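Local structure of AP endonuclease, family protein 2 (Mycobacterium smegmatis, 5TNV) at residues L126-P131 against R184-Q189; I69-A74 against L98-I103; E88-L93 against P131-T136; D122-I127 against R177-H182. The protein binds a magnesium ion within a xylose isomerase-like TIM barrel and may have endonuclease activity. All blocks are in the same frame, centred on the assembly; numbering follows the deposited sequence.

Overall arrangement
From the N terminus, contact 2 closes first, pairing strand 68-70 with strand 99-104 across the intervening helix 83-95. Contact 3 opens on that helix before contact 2 has closed, so the two cross, and it ends where helix 116-133 runs out toward strand 137-141. Within helix 116-133, contacts 4 and 1 begin one after the other, sharing Leu126 and Ile127, and both close on helix 169-185 and its exit; contact 3 crosses each of them. Contact 2 thus belongs to the barrel wall, while contacts 3, 4 and 1 tie three successive long helices of the outer layer together. The side chains of Ile103 and Leu126 link the wall to that layer.

Contact 1 of 4, residues L126-P131 against R184-Q189; sequences LIDLAP and RTNGIQ
With CG set opposite its own carbonyl carbon (chi1 -74°), Asn186 carries its amide out toward helix 116-133, where Asp128, its CG placed likewise at chi1 -78°, leans back to meet it. The amide nitrogen spends both of its hydrogens here. One goes to the main-chain oxygen of Ile127, with ND2 3.0 Å from that O and standing above the carbonyl plane; the other reaches Asp128 OD1 on its anti side, again 3.0 Å from ND2. Both acceptors lie in the amide plane, which fixes the rotation of the group. A water donates to Asp128 OD1 and, at 2.7 Å, to Asn186 OD1, so the second end of the amide is held as well. The main polar partner of Asp128 OD1 is His182 NE2, so Asn186 and the water join an oxygen that is already engaged. Four residues on from Ile127 stands Pro131, which has no N-H to offer Ile127 O; the amide of Asn186 gives this main-chain acceptor a donor. Beside the polar cluster, toward strand 137-141, the contact is apolar. Ile188 sends CD1 to within 3.9 Å of Ala130 CB, and Pro131 CG rests 4.0 Å from Asn186 CB. Asn186 follows the end of helix 169-185, which a Schellman motif closes with Gly187 at positive phi. In the TIM barrel this is the turn from an outer helix into the next strand: Ile127, Ala130 and Ile188 all pack on Val138 of strand 137-141, and Gln189 joins that strand through its backbone as strand 189-193 begins.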
loop_
_atom_site.group_PDB
_atom_site.type_symbol
_atom_site.label_atom_id
_atom_site.label_comp_id
_atom_site.label_asym_id
_atom_site.label_seq_id
_atom_site.Cartn_x
_atom_site.Cartn_y
_atom_site.Cartn_z
ATOM N N LEU A 126 -19.878 -15.619 27.490
ATOM C CA LEU A 126 -19.931 -15.287 26.056
ATOM C C LEU A 126 -20.496 -16.437 25.226
ATOM O O LEU A 126 -21.226 -16.197 24.256
ATOM C CB LEU A 126 -18.577 -14.840 25.563
ATOM C CG LEU A 126 -18.041 -13.550 26.175
ATOM C CD1 LEU A 126 -16.615 -13.289 25.712
ATOM C CD2 LEU A 126 -18.905 -12.352 25.807
ATOM N N ILE A 127 -20.216 -17.689 25.594
ATOM C CA ILE A 127 -20.814 -18.840 24.931
ATOM C C ILE A 127 -22.320 -18.851 25.115
ATOM O O ILE A 127 -23.027 -19.234 24.177
ATOM C CB ILE A 127 -20.113 -20.130 25.368
ATOM C CG1 ILE A 127 -18.669 -20.184 24.859
ATOM C CG2 ILE A 127 -20.914 -21.363 24.953
ATOM C CD1 ILE A 127 -17.815 -21.288 25.442
ATOM N N ASP A 128 -22.838 -18.458 26.272
ATOM C CA ASP A 128 -24.275 -18.309 26.421
ATOM C C ASP A 128 -24.869 -17.135 25.686
ATOM O O ASP A 128 -25.961 -17.250 25.153
ATOM C CB ASP A 128 -24.655 -18.228 27.939
ATOM C CG ASP A 128 -24.640 -19.609 28.554
ATOM O OD1 ASP A 128 -24.889 -20.650 27.891
ATOM O OD2 ASP A 128 -24.373 -19.664 29.764
ATOM N N LEU A 129 -24.142 -16.018 25.577
ATOM C CA LEU A 129 -24.637 -14.865 24.852
ATOM C C LEU A 129 -24.631 -15.047 23.349
ATOM O O LEU A 129 -25.521 -14.523 22.627
ATOM C CB LEU A 129 -23.816 -13.594 25.215
ATOM C CG LEU A 129 -24.150 -13.039 26.610
ATOM C CD1 LEU A 129 -23.044 -12.139 27.124
ATOM C CD2 LEU A 129 -25.470 -12.294 26.559
ATOM N N ALA A 130 -23.630 -15.747 22.833
ATOM C CA ALA A 130 -23.421 -15.817 21.377
ATOM C C ALA A 130 -24.632 -16.248 20.615
ATOM O O ALA A 130 -25.005 -15.615 19.622
ATOM C CB ALA A 130 -22.196 -16.670 21.116
ATOM N N PRO A 131 -25.341 -17.347 20.941
ATOM C CA PRO A 131 -26.458 -17.744 20.111
ATOM C C PRO A 131 -27.575 -16.695 20.054
ATOM O O PRO A 131 -28.284 -16.644 19.055
ATOM C CB PRO A 131 -27.014 -19.026 20.790
ATOM C CG PRO A 131 -25.913 -19.524 21.644
ATOM C CD PRO A 131 -25.123 -18.305 22.044
ATOM N N ARG A 184 -20.452 -26.739 22.258
ATOM C CA ARG A 184 -21.191 -27.784 21.557
ATOM C C ARG A 184 -22.663 -27.824 21.950
ATOM O O ARG A 184 -23.565 -27.865 21.127
ATOM C CB ARG A 184 -20.549 -29.139 21.796
ATOM C CG ARG A 184 -21.097 -30.239 20.915
ATOM C CD ARG A 184 -20.870 -31.637 21.353
ATOM N NE ARG A 184 -19.560 -32.148 21.344
ATOM C CZ ARG A 184 -18.836 -32.545 22.403
ATOM N NH1 ARG A 184 -17.643 -33.021 22.118
ATOM N NH2 ARG A 184 -19.198 -32.479 23.678
ATOM N N THR A 185 -22.912 -27.772 23.251
ATOM C CA THR A 185 -24.299 -27.772 23.757
ATOM C C THR A 185 -25.099 -26.602 23.203
ATOM O O THR A 185 -26.301 -26.731 22.955
ATOM C CB THR A 185 -24.253 -27.731 25.282
ATOM O OG1 THR A 185 -23.599 -28.932 25.689
ATOM C CG2 THR A 185 -25.653 -27.617 25.899
ATOM N N ASN A 186 -24.463 -25.462 23.005
ATOM C CA ASN A 186 -25.089 -24.266 22.483
ATOM C C ASN A 186 -25.121 -24.167 20.972
ATOM O O ASN A 186 -25.557 -23.146 20.441
ATOM C CB ASN A 186 -24.468 -23.013 23.088
ATOM C CG ASN A 186 -24.898 -22.804 24.523
ATOM O OD1 ASN A 186 -25.541 -23.653 25.151
ATOM N ND2 ASN A 186 -24.617 -21.624 25.060
ATOM N N GLY A 187 -24.705 -25.228 20.291
ATOM C CA GLY A 187 -24.765 -25.257 18.838
ATOM C C GLY A 187 -23.698 -24.399 18.168
ATOM O O GLY A 187 -23.892 -24.093 16.975
ATOM N N ILE A 188 -22.630 -24.038 18.849
ATOM C CA ILE A 188 -21.594 -23.194 18.285
ATOM C C ILE A 188 -20.257 -23.879 18.485
ATOM O O ILE A 188 -20.178 -25.025 18.936
ATOM C CB ILE A 188 -21.654 -21.777 18.910
ATOM C CG1 ILE A 188 -21.265 -21.728 20.372
ATOM C CG2 ILE A 188 -22.994 -21.132 18.668
ATOM C CD1 ILE A 188 -20.862 -20.351 20.864
ATOM N N GLN A 189 -19.160 -23.193 18.144
ATOM C CA GLN A 189 -17.828 -23.736 18.381
ATOM C C GLN A 189 -16.927 -22.715 19.049
ATOM O O GLN A 189 -17.160 -21.484 18.952
ATOM C CB GLN A 189 -17.179 -24.242 17.099
ATOM C CG GLN A 189 -17.934 -25.372 16.443
ATOM C CD GLN A 189 -17.187 -25.969 15.251
ATOM O OE1 GLN A 189 -16.000 -25.846 15.105
ATOM N NE2 GLN A 189 -17.925 -26.667 14.426
HETATM O O HOH W 1 -25.759 -23.591 27.872
#

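Contact 2 of 4, residues I69-A74 against L98-I103; sequences IDPTDA and LAISSI
The side chain of Asp70 runs past Ser102 and ends between it and Thr72. Its CB is 3.3 Å from Ser102 O and the carboxylate carbon CG 3.0 Å from the same oxygen, to which the carboxylate makes no hydrogen bond; Asp70 CA gives that oxygen a CA-H...O contact. Beyond CG the two oxygens part. OD1 turns to its own chain and takes the backbone N-H of Thr72 nearly along its C-O axis, closing an Asx turn, and lies 3.4 Å from Ile103 CA. OD2 ties the two residues, accepting the hydroxyl of Ser102 (OG to OD2 2.7 Å) from above the carboxylate plane; Ser104 OG is its second partner. CG reaches this place by standing opposite the backbone N (chi1 -180°). Upstream, the strands pair in parallel: Ile69 N gives to Ala99 O at 2.9 Å, and Ser101 N returns a longer bond to Ile69 O. On the helix-facing side, Ile69 CG1 meets Ile100 CG1 at 3.7 Å, and Pro71 CD packs against Ile100 CG2 at the same distance, Pro71 and Ile100 lying roughly at right angles. The segments belong to the beta-alpha-beta unit of strand 68-70, helix 83-95 and strand 99-104. The side chain of Asp70 lies about 5 Å from that of His252, a magnesium ligand, while Ile69 and Ile100 face outward, to Leu93 of helix 83-95, with Leu58 of helix 51-63 beside Ile69.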
loop_
_atom_site.group_PDB
_atom_site.type_symbol
_atom_site.label_atom_id
_atom_site.label_comp_id
_atom_site.label_asym_id
_atom_site.label_seq_id
_atom_site.Cartn_x
_atom_site.Cartn_y
_atom_site.Cartn_z
ATOM N N ILE A 69 -20.123 -7.572 12.829
ATOM C CA ILE A 69 -19.049 -7.185 13.711
ATOM C C ILE A 69 -18.685 -8.350 14.611
ATOM O O ILE A 69 -19.462 -9.306 14.806
ATOM C CB ILE A 69 -19.385 -5.939 14.563
ATOM C CG1 ILE A 69 -20.430 -6.273 15.622
ATOM C CG2 ILE A 69 -19.760 -4.769 13.703
ATOM C CD1 ILE A 69 -20.535 -5.301 16.764
ATOM N N ASP A 70 -17.506 -8.224 15.187
ATOM C CA ASP A 70 -17.027 -9.034 16.309
ATOM C C ASP A 70 -16.697 -8.013 17.384
ATOM O O ASP A 70 -15.785 -7.227 17.231
ATOM C CB ASP A 70 -15.851 -9.889 15.929
ATOM C CG ASP A 70 -15.311 -10.756 17.052
ATOM O OD1 ASP A 70 -15.304 -10.317 18.224
ATOM O OD2 ASP A 70 -14.887 -11.912 16.717
ATOM N N PRO A 71 -17.497 -7.975 18.484
ATOM C CA PRO A 71 -17.286 -6.908 19.481
ATOM C C PRO A 71 -15.978 -7.068 20.258
ATOM O O PRO A 71 -15.593 -6.122 20.948
ATOM C CB PRO A 71 -18.488 -7.088 20.412
ATOM C CG PRO A 71 -18.761 -8.562 20.355
ATOM C CD PRO A 71 -18.561 -8.902 18.886
ATOM N N THR A 72 -15.361 -8.224 20.187
ATOM C CA THR A 72 -14.229 -8.583 21.067
ATOM C C THR A 72 -14.679 -8.515 22.507
ATOM O O THR A 72 -15.884 -8.520 22.792
ATOM C CB THR A 72 -12.931 -7.819 20.752
ATOM O OG1 THR A 72 -12.942 -6.478 21.328
ATOM C CG2 THR A 72 -12.657 -7.737 19.277
ATOM N N ASP A 73 -13.728 -8.482 23.445
ATOM C CA ASP A 73 -13.921 -8.134 24.841
ATOM C C ASP A 73 -13.159 -6.877 25.191
ATOM O O ASP A 73 -13.102 -6.502 26.387
ATOM C CB ASP A 73 -13.528 -9.272 25.795
ATOM C CG ASP A 73 -12.086 -9.641 25.729
ATOM O OD1 ASP A 73 -11.371 -9.048 24.924
ATOM O OD2 ASP A 73 -11.646 -10.554 26.467
ATOM N N ALA A 74 -12.637 -6.138 24.209
ATOM C CA ALA A 74 -11.820 -4.933 24.425
ATOM C C ALA A 74 -12.584 -3.640 24.153
ATOM O O ALA A 74 -11.982 -2.554 24.244
ATOM C CB ALA A 74 -10.579 -5.052 23.543
ATOM N N LEU A 98 -26.391 -3.866 11.877
ATOM C CA LEU A 98 -25.315 -4.811 12.090
ATOM C C LEU A 98 -25.773 -6.022 12.913
ATOM O O LEU A 98 -26.806 -6.018 13.578
ATOM C CB LEU A 98 -24.142 -4.104 12.800
ATOM C CG LEU A 98 -23.496 -2.992 11.935
ATOM C CD1 LEU A 98 -22.595 -2.118 12.794
ATOM C CD2 LEU A 98 -22.691 -3.578 10.785
ATOM N N ALA A 99 -24.941 -7.050 12.861
ATOM C CA ALA A 99 -25.148 -8.284 13.617
ATOM C C ALA A 99 -23.777 -8.819 14.056
ATOM O O ALA A 99 -22.764 -8.502 13.433
ATOM C CB ALA A 99 -25.917 -9.279 12.768
ATOM N N ILE A 100 -23.761 -9.623 15.110
ATOM C CA ILE A 100 -22.546 -10.222 15.627
ATOM C C ILE A 100 -22.424 -11.665 15.111
ATOM O O ILE A 100 -23.287 -12.493 15.396
ATOM C CB ILE A 100 -22.491 -10.200 17.144
ATOM C CG1 ILE A 100 -22.390 -8.746 17.639
ATOM C CG2 ILE A 100 -21.361 -11.031 17.660
ATOM C CD1 ILE A 100 -22.566 -8.552 19.124
ATOM N N SER A 101 -21.327 -11.959 14.394
ATOM C CA SER A 101 -21.061 -13.301 13.892
ATOM C C SER A 101 -20.078 -14.088 14.737
ATOM O O SER A 101 -20.074 -15.338 14.679
ATOM C CB SER A 101 -20.597 -13.238 12.429
ATOM O OG SER A 101 -19.562 -12.286 12.273
ATOM N N SER A 102 -19.238 -13.425 15.519
ATOM C CA SER A 102 -18.225 -14.068 16.344
ATOM C C SER A 102 -17.902 -13.117 17.505
ATOM O O SER A 102 -18.096 -11.904 17.365
ATOM C CB SER A 102 -16.963 -14.368 15.531
ATOM O OG SER A 102 -16.427 -13.208 14.928
ATOM N N ILE A 103 -17.405 -13.680 18.591
ATOM C CA ILE A 103 -16.940 -12.882 19.730
ATOM C C ILE A 103 -15.515 -13.358 20.071
ATOM O O ILE A 103 -15.333 -14.499 20.489
ATOM C CB ILE A 103 -17.848 -12.979 20.954
ATOM C CG1 ILE A 103 -19.282 -12.627 20.620
ATOM C CG2 ILE A 103 -17.268 -12.132 22.080
ATOM C CD1 ILE A 103 -20.285 -12.867 21.744
#

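Contact 3 of 4, residues E88-L93 against P131-T136; sequences EFRTVL and PSFGAT
Arg90 lays its guanidinium across one face of the Phe133 ring. NH1 sits over the centre of the ring, 3.4 Å above its plane, and CZ is 4.3 Å from the centroid, 19° off the normal, a cation-pi contact. The two flat groups are not quite parallel, their planes meeting at 33°. The same guanidinium has a second grip: NH1 and NH2 both point end-on at Ser132 OG, at 3.0 Å and 3.1 Å, with the oxygen close to the guanidinium plane. One hydroxyl oxygen thus takes two donors, while it is also hydrogen-bonded to Leu129 O a turn back in its own helix. The arginine chain bends at its third torsion (chi3 -53°) to bring the group round, and NE is left for a salt bridge with Glu87. Helices 83-95 and 116-133 are successive members of the outer layer of the TIM barrel, and Ser132 and Phe133 come from the last turn of the second. Gly134 is the first residue beyond it; its positive phi completes a Schellman motif and sends the chain on toward strand 137-141. Phe133 also meets apolar neighbours. Phe89 crosses it at about a right angle and presents its ring edge, CE2 lying 4.0 Å from Phe133 CE1. Leu93 approaches obliquely, with CD2 3.8 Å from Phe133 CD1. Farther in, Phe89, Leu93 and Phe133 all rest on Ile100 of strand 99-104.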
loop_
_atom_site.group_PDB
_atom_site.type_symbol
_atom_site.label_atom_id
_atom_site.label_comp_id
_atom_site.label_asym_id
_atom_site.label_seq_id
_atom_site.Cartn_x
_atom_site.Cartn_y
_atom_site.Cartn_z
ATOM N N GLU A 88 -30.294 -3.011 25.715
ATOM C CA GLU A 88 -30.015 -1.705 25.175
ATOM C C GLU A 88 -29.041 -1.823 23.989
ATOM O O GLU A 88 -29.202 -1.199 22.931
ATOM C CB GLU A 88 -29.452 -0.765 26.209
ATOM C CG GLU A 88 -30.264 -0.242 27.296
ATOM C CD GLU A 88 -29.699 0.805 28.210
ATOM O OE1 GLU A 88 -28.702 1.311 27.865
ATOM O OE2 GLU A 88 -30.339 1.064 29.284
ATOM N N PHE A 89 -27.984 -2.618 24.209
ATOM C CA PHE A 89 -26.987 -2.863 23.180
ATOM C C PHE A 89 -27.588 -3.545 21.960
ATOM O O PHE A 89 -27.325 -3.153 20.828
ATOM C CB PHE A 89 -25.875 -3.720 23.816
ATOM C CG PHE A 89 -24.788 -4.084 22.824
ATOM C CD1 PHE A 89 -23.699 -3.259 22.607
ATOM C CD2 PHE A 89 -24.841 -5.251 22.115
ATOM C CE1 PHE A 89 -22.707 -3.627 21.684
ATOM C CE2 PHE A 89 -23.917 -5.627 21.165
ATOM C CZ PHE A 89 -22.834 -4.773 20.935
ATOM N N ARG A 90 -28.397 -4.586 22.193
ATOM C CA ARG A 90 -29.009 -5.331 21.112
ATOM C C ARG A 90 -29.823 -4.407 20.212
ATOM O O ARG A 90 -29.837 -4.519 18.969
ATOM C CB ARG A 90 -29.874 -6.472 21.628
ATOM C CG ARG A 90 -30.158 -7.575 20.627
ATOM C CD ARG A 90 -31.061 -8.618 21.230
ATOM N NE ARG A 90 -30.669 -9.226 22.524
ATOM C CZ ARG A 90 -29.771 -10.213 22.614
ATOM N NH1 ARG A 90 -29.094 -10.671 21.587
ATOM N NH2 ARG A 90 -29.468 -10.742 23.763
ATOM N N THR A 91 -30.559 -3.452 20.827
ATOM C CA THR A 91 -31.390 -2.524 20.093
ATOM C C THR A 91 -30.518 -1.625 19.177
ATOM O O THR A 91 -30.835 -1.476 18.010
ATOM C CB THR A 91 -32.198 -1.659 21.040
ATOM O OG1 THR A 91 -33.083 -2.551 21.732
ATOM C CG2 THR A 91 -33.050 -0.657 20.306
ATOM N N VAL A 92 -29.437 -1.056 19.730
ATOM C CA VAL A 92 -28.638 -0.163 18.852
ATOM C C VAL A 92 -27.881 -0.942 17.805
ATOM O O VAL A 92 -27.735 -0.443 16.682
ATOM C CB VAL A 92 -27.736 0.816 19.609
ATOM C CG1 VAL A 92 -28.567 1.771 20.456
ATOM C CG2 VAL A 92 -26.716 0.154 20.455
ATOM N N LEU A 93 -27.452 -2.168 18.097
ATOM C CA LEU A 93 -26.823 -3.007 17.086
ATOM C C LEU A 93 -27.751 -3.196 15.880
ATOM O O LEU A 93 -27.329 -2.978 14.732
ATOM C CB LEU A 93 -26.467 -4.337 17.764
ATOM C CG LEU A 93 -25.781 -5.373 16.862
ATOM C CD1 LEU A 93 -24.375 -4.939 16.494
ATOM C CD2 LEU A 93 -25.808 -6.734 17.552
ATOM N N PRO A 131 -25.341 -17.347 20.941
ATOM C CA PRO A 131 -26.458 -17.744 20.111
ATOM C C PRO A 131 -27.575 -16.695 20.054
ATOM O O PRO A 131 -28.284 -16.644 19.055
ATOM C CB PRO A 131 -27.014 -19.026 20.790
ATOM C CG PRO A 131 -25.913 -19.524 21.644
ATOM C CD PRO A 131 -25.123 -18.305 22.044
ATOM N N SER A 132 -27.724 -15.900 21.107
ATOM C CA SER A 132 -28.779 -14.898 21.084
ATOM C C SER A 132 -28.567 -13.854 19.985
ATOM O O SER A 132 -29.546 -13.255 19.571
ATOM C CB SER A 132 -28.933 -14.202 22.436
ATOM O OG SER A 132 -27.923 -13.210 22.657
ATOM N N PHE A 133 -27.341 -13.653 19.557
ATOM C CA PHE A 133 -26.991 -12.728 18.484
ATOM C C PHE A 133 -26.904 -13.405 17.133
ATOM O O PHE A 133 -26.716 -12.736 16.124
ATOM C CB PHE A 133 -25.649 -12.056 18.808
ATOM C CG PHE A 133 -25.706 -11.068 19.961
ATOM C CD1 PHE A 133 -26.164 -9.781 19.733
ATOM C CD2 PHE A 133 -25.331 -11.404 21.243
ATOM C CE1 PHE A 133 -26.202 -8.883 20.760
ATOM C CE2 PHE A 133 -25.392 -10.494 22.283
ATOM C CZ PHE A 133 -25.848 -9.225 22.032
ATOM N N GLY A 134 -26.983 -14.728 17.094
ATOM C CA GLY A 134 -26.749 -15.512 15.894
ATOM C C GLY A 134 -25.261 -15.790 15.627
ATOM O O GLY A 134 -24.888 -16.232 14.527
ATOM N N ALA A 135 -24.397 -15.515 16.588
ATOM C CA ALA A 135 -22.983 -15.755 16.418
ATOM C C ALA A 135 -22.669 -17.256 16.517
ATOM O O ALA A 135 -23.328 -17.997 17.264
ATOM C CB ALA A 135 -22.163 -15.009 17.456
ATOM N N THR A 136 -21.674 -17.692 15.766
ATOM C CA THR A 136 -21.355 -19.129 15.680
ATOM C C THR A 136 -19.998 -19.491 16.263
ATOM O O THR A 136 -19.664 -20.672 16.322
ATOM C CB THR A 136 -21.451 -19.663 14.237
ATOM O OG1 THR A 136 -20.475 -18.966 13.446
ATOM C CG2 THR A 136 -22.842 -19.415 13.655
#

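Contact 4 of 4, residues D122-I127 against R177-H182; sequences DAHRLI and RELGDH
The rings of His124 and His182 meet rim to rim, and each has an aliphatic group from the facing helix over one face. The helices are 116-133 and 169-185, neighbours in the outer layer of the TIM barrel, running nearly parallel with their axes 10.0 Å apart and crossing at -17°. Leu179 CD2 stands 3.6 Å from the centroid of His124, almost exactly on the ring normal; Ile127 CG2 lies over the face of His182, 3.7 Å from its ring centroid and a little farther off the normal. Both are CH-pi contacts, made in opposite senses, since each helix offers one histidine and one methyl. At the edges, His124 ND1 and His182 ND1 share a hydrogen bond of 2.7 Å, and the ring planes are 31° apart. His182 gains its position because CG lies opposite the backbone N (chi1 -171°), directing the ring across the gap, and its far nitrogen, NE2, is held by Asp128. A row of three polar side chains therefore runs along the interface from Glu178 through His124 to His182, with Asp128 beyond; bonded at both nitrogens, each imidazole is fixed in its rotation. With both NE2 atoms directed at carboxylates, the ND1-ND1 bond would probably need one imidazole to be protonated, a charge that Glu178 and Asp128 would favour. On the side nearer the barrel, Leu179 lies between Ala123 and Ile127: its CD2 is 3.7 Å from Ala123 CB and 3.9 Å from Ile127 CD1. At the Glu178 end of the row, His124 NE2 donates to Glu178 OE2 at 2.8 Å, on its anti side and tilted out of the carboxylate plane.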
loop_
_atom_site.group_PDB
_atom_site.type_symbol
_atom_site.label_atom_id
_atom_site.label_comp_id
_atom_site.label_asym_id
_atom_site.label_seq_id
_atom_site.Cartn_x
_atom_site.Cartn_y
_atom_site.Cartn_z
ATOM N N ASP A 122 -15.898 -15.658 32.121
ATOM C CA ASP A 122 -16.355 -14.749 31.081
ATOM C C ASP A 122 -16.510 -15.457 29.758
ATOM O O ASP A 122 -17.459 -15.177 29.004
ATOM C CB ASP A 122 -15.403 -13.533 31.005
ATOM C CG ASP A 122 -15.517 -12.595 32.173
ATOM O OD1 ASP A 122 -16.515 -12.628 32.903
ATOM O OD2 ASP A 122 -14.570 -11.788 32.331
ATOM N N ALA A 123 -15.611 -16.374 29.415
ATOM C CA ALA A 123 -15.734 -17.153 28.183
ATOM C C ALA A 123 -17.049 -17.948 28.188
ATOM O O ALA A 123 -17.768 -17.980 27.192
ATOM C CB ALA A 123 -14.537 -18.017 27.987
ATOM N N HIS A 124 -17.350 -18.601 29.327
ATOM C CA HIS A 124 -18.642 -19.303 29.424
ATOM C C HIS A 124 -19.825 -18.372 29.228
ATOM O O HIS A 124 -20.800 -18.713 28.549
ATOM C CB HIS A 124 -18.723 -20.020 30.776
ATOM C CG HIS A 124 -18.016 -21.309 30.860
ATOM N ND1 HIS A 124 -18.400 -22.401 30.122
ATOM C CD2 HIS A 124 -16.970 -21.690 31.676
ATOM C CE1 HIS A 124 -17.611 -23.421 30.472
ATOM N NE2 HIS A 124 -16.759 -23.008 31.396
ATOM N N ARG A 125 -19.748 -17.168 29.835
ATOM C CA ARG A 125 -20.836 -16.191 29.655
ATOM C C ARG A 125 -21.000 -15.829 28.176
ATOM O O ARG A 125 -22.135 -15.710 27.674
ATOM C CB ARG A 125 -20.604 -14.978 30.507
ATOM C CG ARG A 125 -20.822 -15.140 31.969
ATOM C CD ARG A 125 -20.763 -13.869 32.798
ATOM N NE ARG A 125 -21.839 -12.994 32.401
ATOM C CZ ARG A 125 -23.120 -13.091 32.749
ATOM N NH1 ARG A 125 -23.452 -14.099 33.564
ATOM N NH2 ARG A 125 -24.008 -12.201 32.286
ATOM N N LEU A 126 -19.878 -15.619 27.490
ATOM C CA LEU A 126 -19.931 -15.287 26.056
ATOM C C LEU A 126 -20.496 -16.437 25.226
ATOM O O LEU A 126 -21.226 -16.197 24.256
ATOM C CB LEU A 126 -18.577 -14.840 25.563
ATOM C CG LEU A 126 -18.041 -13.550 26.175
ATOM C CD1 LEU A 126 -16.615 -13.289 25.712
ATOM C CD2 LEU A 126 -18.905 -12.352 25.807
ATOM N N ILE A 127 -20.216 -17.689 25.594
ATOM C CA ILE A 127 -20.814 -18.840 24.931
ATOM C C ILE A 127 -22.320 -18.851 25.115
ATOM O O ILE A 127 -23.027 -19.234 24.177
ATOM C CB ILE A 127 -20.113 -20.130 25.368
ATOM C CG1 ILE A 127 -18.669 -20.184 24.859
ATOM C CG2 ILE A 127 -20.914 -21.363 24.953
ATOM C CD1 ILE A 127 -17.815 -21.288 25.442
ATOM N N ARG A 177 -11.216 -27.737 26.683
ATOM C CA ARG A 177 -12.238 -28.760 26.548
ATOM C C ARG A 177 -13.527 -28.418 27.254
ATOM O O ARG A 177 -14.624 -28.666 26.775
ATOM C CB ARG A 177 -11.726 -30.114 27.046
ATOM C CG ARG A 177 -10.632 -30.747 26.192
ATOM C CD ARG A 177 -9.990 -31.918 26.952
ATOM N NE ARG A 177 -9.057 -32.655 26.193
ATOM C CZ ARG A 177 -8.253 -33.576 26.672
ATOM N NH1 ARG A 177 -8.237 -33.856 27.957
ATOM N NH2 ARG A 177 -7.450 -34.168 25.786
ATOM N N GLU A 178 -13.399 -27.842 28.439
ATOM C CA GLU A 178 -14.570 -27.409 29.207
ATOM C C GLU A 178 -15.381 -26.396 28.419
ATOM O O GLU A 178 -16.624 -26.448 28.327
ATOM C CB GLU A 178 -14.103 -26.812 30.543
ATOM C CG GLU A 178 -15.138 -26.322 31.476
ATOM C CD GLU A 178 -14.539 -25.645 32.717
ATOM O OE1 GLU A 178 -13.439 -26.094 33.198
ATOM O OE2 GLU A 178 -15.286 -24.691 33.027
ATOM N N LEU A 179 -14.694 -25.403 27.817
ATOM C CA LEU A 179 -15.383 -24.453 26.955
ATOM C C LEU A 179 -15.976 -25.102 25.733
ATOM O O LEU A 179 -17.113 -24.788 25.339
ATOM C CB LEU A 179 -14.435 -23.291 26.578
ATOM C CG LEU A 179 -14.031 -22.381 27.748
ATOM C CD1 LEU A 179 -12.913 -21.424 27.271
ATOM C CD2 LEU A 179 -15.211 -21.603 28.289
ATOM N N GLY A 180 -15.237 -26.026 25.123
ATOM C CA GLY A 180 -15.778 -26.727 23.976
ATOM C C GLY A 180 -17.056 -27.513 24.282
ATOM O O GLY A 180 -17.980 -27.542 23.448
ATOM N N ASP A 181 -17.133 -28.169 25.448
ATOM C CA ASP A 181 -18.372 -28.853 25.820
ATOM C C ASP A 181 -19.553 -27.896 25.827
ATOM O O ASP A 181 -20.654 -28.211 25.332
ATOM C CB ASP A 181 -18.245 -29.552 27.162
ATOM C CG ASP A 181 -17.311 -30.710 27.254
ATOM O OD1 ASP A 181 -16.985 -31.294 26.213
ATOM O OD2 ASP A 181 -16.932 -31.046 28.387
ATOM N N HIS A 182 -19.346 -26.717 26.403
ATOM C CA HIS A 182 -20.408 -25.692 26.512
ATOM C C HIS A 182 -20.788 -25.174 25.130
ATOM O O HIS A 182 -21.969 -25.031 24.814
ATOM C CB HIS A 182 -19.991 -24.640 27.519
ATOM C CG HIS A 182 -21.043 -23.656 27.895
ATOM N ND1 HIS A 182 -20.729 -22.612 28.732
ATOM C CD2 HIS A 182 -22.357 -23.554 27.591
ATOM C CE1 HIS A 182 -21.862 -21.909 28.900
ATOM N NE2 HIS A 182 -22.836 -22.453 28.233
#